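Local coordinates for iron-sulfur cluster assembly protein CyaY (Psychromonas ingrahamii, PDB 4HS5) that probably takes part in iron-sulfur cluster assembly, binding ferrous and ferric iron and perhaps regulating cluster biogenesis, at residues E5-A10 with R51-H56. Sequence-based numbering, arbitrary orientation.
Sequences EFIQLA and RQQPLH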
ATOM      1  N   GLU A   5       8.303 -12.456  10.940  1.00 12.85           N
ATOM      2  CA  GLU A   5       8.518 -11.016  11.091  1.00 11.67           C
ATOM      3  C   GLU A   5       7.981 -10.230   9.892  1.00 13.97           C
ATOM      4  O   GLU A   5       7.401  -9.158  10.052  1.00 10.74           O
ATOM      5  CB  GLU A   5      10.005 -10.735  11.293  1.00 12.10           C
ATOM      6  CG  GLU A   5      10.524 -11.294  12.620  1.00 19.62           C
ATOM      7  CD  GLU A   5      12.032 -11.459  12.657  1.00 25.01           C
ATOM      8  OE1 GLU A   5      12.691 -11.219  11.630  1.00 20.56           O
ATOM      9  OE2 GLU A   5      12.556 -11.838  13.725  1.00 27.05           O
ATOM     10  N   PHE A   6       8.186 -10.754   8.696  1.00 10.83           N
ATOM     11  CA  PHE A   6       7.680 -10.087   7.513  1.00 10.42           C
ATOM     12  C   PHE A   6       6.165 -10.007   7.614  1.00 11.27           C
ATOM     13  O   PHE A   6       5.562  -8.983   7.273  1.00  9.55           O
ATOM     14  CB  PHE A   6       8.104 -10.823   6.254  1.00  8.39           C
ATOM     15  CG  PHE A   6       7.362 -10.379   5.025  1.00  9.59           C
ATOM     16  CD1 PHE A   6       7.608  -9.137   4.457  1.00  9.27           C
ATOM     17  CD2 PHE A   6       6.421 -11.206   4.432  1.00 14.25           C
ATOM     18  CE1 PHE A   6       6.923  -8.723   3.322  1.00  9.89           C
ATOM     19  CE2 PHE A   6       5.738 -10.799   3.300  1.00 16.60           C
ATOM     20  CZ  PHE A   6       5.989  -9.552   2.745  1.00 12.76           C
ATOM     21  N   ILE A   7       5.547 -11.074   8.105  1.00 11.64           N
ATOM     22  CA  ILE A   7       4.098 -11.118   8.245  1.00 16.31           C
ATOM     23  C   ILE A   7       3.610 -10.077   9.245  1.00 13.71           C
ATOM     24  O   ILE A   7       2.611  -9.389   8.991  1.00 12.85           O
ATOM     25  CB  ILE A   7       3.612 -12.527   8.655  1.00 19.60           C
ATOM     26  CG1 ILE A   7       3.861 -13.525   7.519  1.00 22.07           C
ATOM     27  CG2 ILE A   7       2.154 -12.500   9.066  1.00 19.50           C
ATOM     28  CD1 ILE A   7       3.589 -12.973   6.134  1.00 29.64           C
ATOM     29  N   GLN A   8       4.317  -9.940  10.363  1.00 12.51           N
ATOM     30  CA  GLN A   8       3.983  -8.922  11.355  1.00 14.04           C
ATOM     31  C   GLN A   8       4.034  -7.518  10.758  1.00 10.50           C
ATOM     32  O   GLN A   8       3.098  -6.739  10.938  1.00 10.47           O
ATOM     33  CB  GLN A   8       4.906  -9.005  12.575  1.00 13.24           C
ATOM     34  CG  GLN A   8       4.655 -10.204  13.472  1.00 16.31           C
ATOM     35  CD  GLN A   8       5.656 -10.288  14.597  1.00 23.54           C
ATOM     36  OE1 GLN A   8       6.826  -9.937  14.427  1.00 17.52           O
ATOM     37  NE2 GLN A   8       5.207 -10.757  15.757  1.00 21.10           N
ATOM     38  N   LEU A   9       5.118  -7.205  10.052  1.00  8.73           N
ATOM     39  CA  LEU A   9       5.278  -5.889   9.445  1.00  6.31           C
ATOM     40  C   LEU A   9       4.268  -5.641   8.329  1.00  8.07           C
ATOM     41  O   LEU A   9       3.715  -4.545   8.224  1.00  7.50           O
ATOM     42  CB  LEU A   9       6.704  -5.730   8.920  1.00  9.13           C
ATOM     43  CG  LEU A   9       7.722  -5.630  10.048  1.00 10.49           C
ATOM     44  CD1 LEU A   9       9.116  -5.821   9.491  1.00 11.54           C
ATOM     45  CD2 LEU A   9       7.611  -4.274  10.735  1.00 11.91           C
ATOM     46  N   ALA A  10       4.009  -6.645   7.504  1.00  7.53           N
ATOM     47  CA  ALA A  10       3.056  -6.473   6.422  1.00  8.10           C
ATOM     48  C   ALA A  10       1.633  -6.324   6.967  1.00  6.93           C
ATOM     49  O   ALA A  10       0.842  -5.548   6.420  1.00  7.74           O
ATOM     50  CB  ALA A  10       3.154  -7.623   5.426  1.00  9.20           C
ATOM     51  N   ARG A  51       1.465  -9.091  -1.015  1.00 10.29           N
ATOM     52  CA  ARG A  51       2.619  -9.453  -0.199  1.00 14.08           C
ATOM     53  C   ARG A  51       3.318 -10.593  -0.882  1.00 17.80           C
ATOM     54  O   ARG A  51       2.677 -11.511  -1.405  1.00 22.31           O
ATOM     55  CB  ARG A  51       2.193  -9.876   1.205  1.00 19.77           C
ATOM     56  CG  ARG A  51       1.708  -8.747   2.069  1.00 23.47           C
ATOM     57  CD  ARG A  51       0.464  -9.156   2.843  1.00 21.36           C
ATOM     58  NE  ARG A  51       0.740  -9.977   4.010  1.00 27.66           N
ATOM     59  CZ  ARG A  51       0.334  -9.675   5.237  1.00 23.96           C
ATOM     60  NH1 ARG A  51      -0.358  -8.562   5.451  1.00 16.88           N
ATOM     61  NH2 ARG A  51       0.627 -10.480   6.252  1.00 25.15           N
ATOM     62  N   GLN A  52       4.639 -10.533  -0.921  1.00 15.87           N
ATOM     63  CA  GLN A  52       5.387 -11.643  -1.464  1.00 17.26           C
ATOM     64  C   GLN A  52       6.320 -12.167  -0.391  1.00 21.41           C
ATOM     65  O   GLN A  52       7.454 -11.702  -0.258  1.00 21.78           O
ATOM     66  CB  GLN A  52       6.129 -11.230  -2.728  1.00 18.02           C
ATOM     67  CG  GLN A  52       5.213 -10.696  -3.841  1.00 27.50           C
ATOM     68  CD  GLN A  52       4.163 -11.699  -4.333  1.00 27.34           C
ATOM     69  OE1 GLN A  52       4.027 -12.808  -3.812  1.00 34.71           O
ATOM     70  NE2 GLN A  52       3.422 -11.299  -5.356  1.00 23.25           N
ATOM     71  N   GLN A  53       5.807 -13.121   0.383  1.00 26.75           N
ATOM     72  CA  GLN A  53       6.495 -13.648   1.559  1.00 27.12           C
ATOM     73  C   GLN A  53       7.910 -14.173   1.313  1.00 26.96           C
ATOM     74  O   GLN A  53       8.817 -13.838   2.065  1.00 30.57           O
ATOM     75  CB  GLN A  53       5.651 -14.711   2.268  1.00 28.57           C
ATOM     76  CG  GLN A  53       6.215 -15.132   3.619  1.00 26.26           C
ATOM     77  CD  GLN A  53       6.107 -16.625   3.861  1.00 39.04           C
ATOM     78  OE1 GLN A  53       5.548 -17.067   4.864  1.00 40.70           O
ATOM     79  NE2 GLN A  53       6.658 -17.410   2.946  1.00 39.65           N
ATOM     80  N   PRO A  54       8.114 -14.992   0.266  1.00 31.79           N
ATOM     81  CA  PRO A  54       9.490 -15.478   0.097  1.00 33.07           C
ATOM     82  C   PRO A  54      10.503 -14.376  -0.238  1.00 32.67           C
ATOM     83  O   PRO A  54      11.703 -14.578  -0.056  1.00 34.52           O
ATOM     84  CB  PRO A  54       9.373 -16.480  -1.060  1.00 38.67           C
ATOM     85  CG  PRO A  54       8.096 -16.148  -1.753  1.00 37.51           C
ATOM     86  CD  PRO A  54       7.182 -15.612  -0.694  1.00 27.63           C
ATOM     87  N   LEU A  55      10.021 -13.225  -0.697  1.00 20.99           N
ATOM     88  CA  LEU A  55      10.887 -12.120  -1.093  1.00 22.00           C
ATOM     89  C   LEU A  55      10.947 -11.055   0.011  1.00 15.58           C
ATOM     90  O   LEU A  55      11.745 -10.114  -0.045  1.00 15.48           O
ATOM     91  CB  LEU A  55      10.331 -11.494  -2.372  1.00 25.49           C
ATOM     92  CG  LEU A  55      10.186 -12.484  -3.529  1.00 29.12           C
ATOM     93  CD1 LEU A  55       9.046 -12.099  -4.449  1.00 30.54           C
ATOM     94  CD2 LEU A  55      11.482 -12.526  -4.290  1.00 28.70           C
ATOM     95  N   HIS A  56      10.085 -11.225   1.006  1.00 14.65           N
ATOM     96  CA  HIS A  56       9.848 -10.216   2.029  1.00 12.90           C
ATOM     97  C   HIS A  56       9.581  -8.829   1.455  1.00 12.56           C
ATOM     98  O   HIS A  56      10.029  -7.828   2.004  1.00 10.31           O
ATOM     99  CB  HIS A  56      11.004 -10.185   3.029  1.00 13.00           C
ATOM    100  CG  HIS A  56      11.215 -11.489   3.728  1.00 11.66           C
ATOM    101  ND1 HIS A  56      12.435 -11.864   4.243  1.00 15.68           N
ATOM    102  CD2 HIS A  56      10.359 -12.494   4.013  1.00 12.77           C
ATOM    103  CE1 HIS A  56      12.322 -13.054   4.808  1.00 15.21           C
ATOM    104  NE2 HIS A  56      11.073 -13.460   4.682  1.00 13.36           N
TER
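From helix 3-24 the side chain of Phe6 projects outward and packs its ring against the turn from Gln52 to His56. With CG anti to the backbone N (chi1 167°), the ring reaches across to the turn. His56 CA sits over one ring face, 3.7 Å from the Phe6 centroid, a CH-pi contact. Gln53 approaches obliquely, its CA 3.4 Å from Phe6 CE2. The imidazole of His56 is oblique to the Phe6 ring, the two planes 33° apart; its NE2 is hydrogen-bonded to Asp3. Met1 and Trp76 also lie against Phe6, which is itself buried.

Ala10, likewise buried, makes the second tight spot. Arg51, its chain bent at chi2 and chi3, lays its guanidinium over the methyl of Ala10, Ala10 CB 3.5 Å from Arg51 CZ and centred under the plane. The outer flank is looser: Ile7 and Gln53 are partly exposed and come no closer than 4.2 Å, between Ile7 CD1 and Gln53 CG. There the Ile7 side chain crosses that of Arg51 at about a right angle, Arg51 NH2 3.8 Å from Ile7 CG2. A salt bridge to Asp11 and a cation-pi contact with Tyr14 hold the arginine along the helix.

The contact joins the first turns of helix 3-24 to the link between antiparallel strands 46-52 and 57-61, part of the helix-on-sheet sandwich of the frataxin fold.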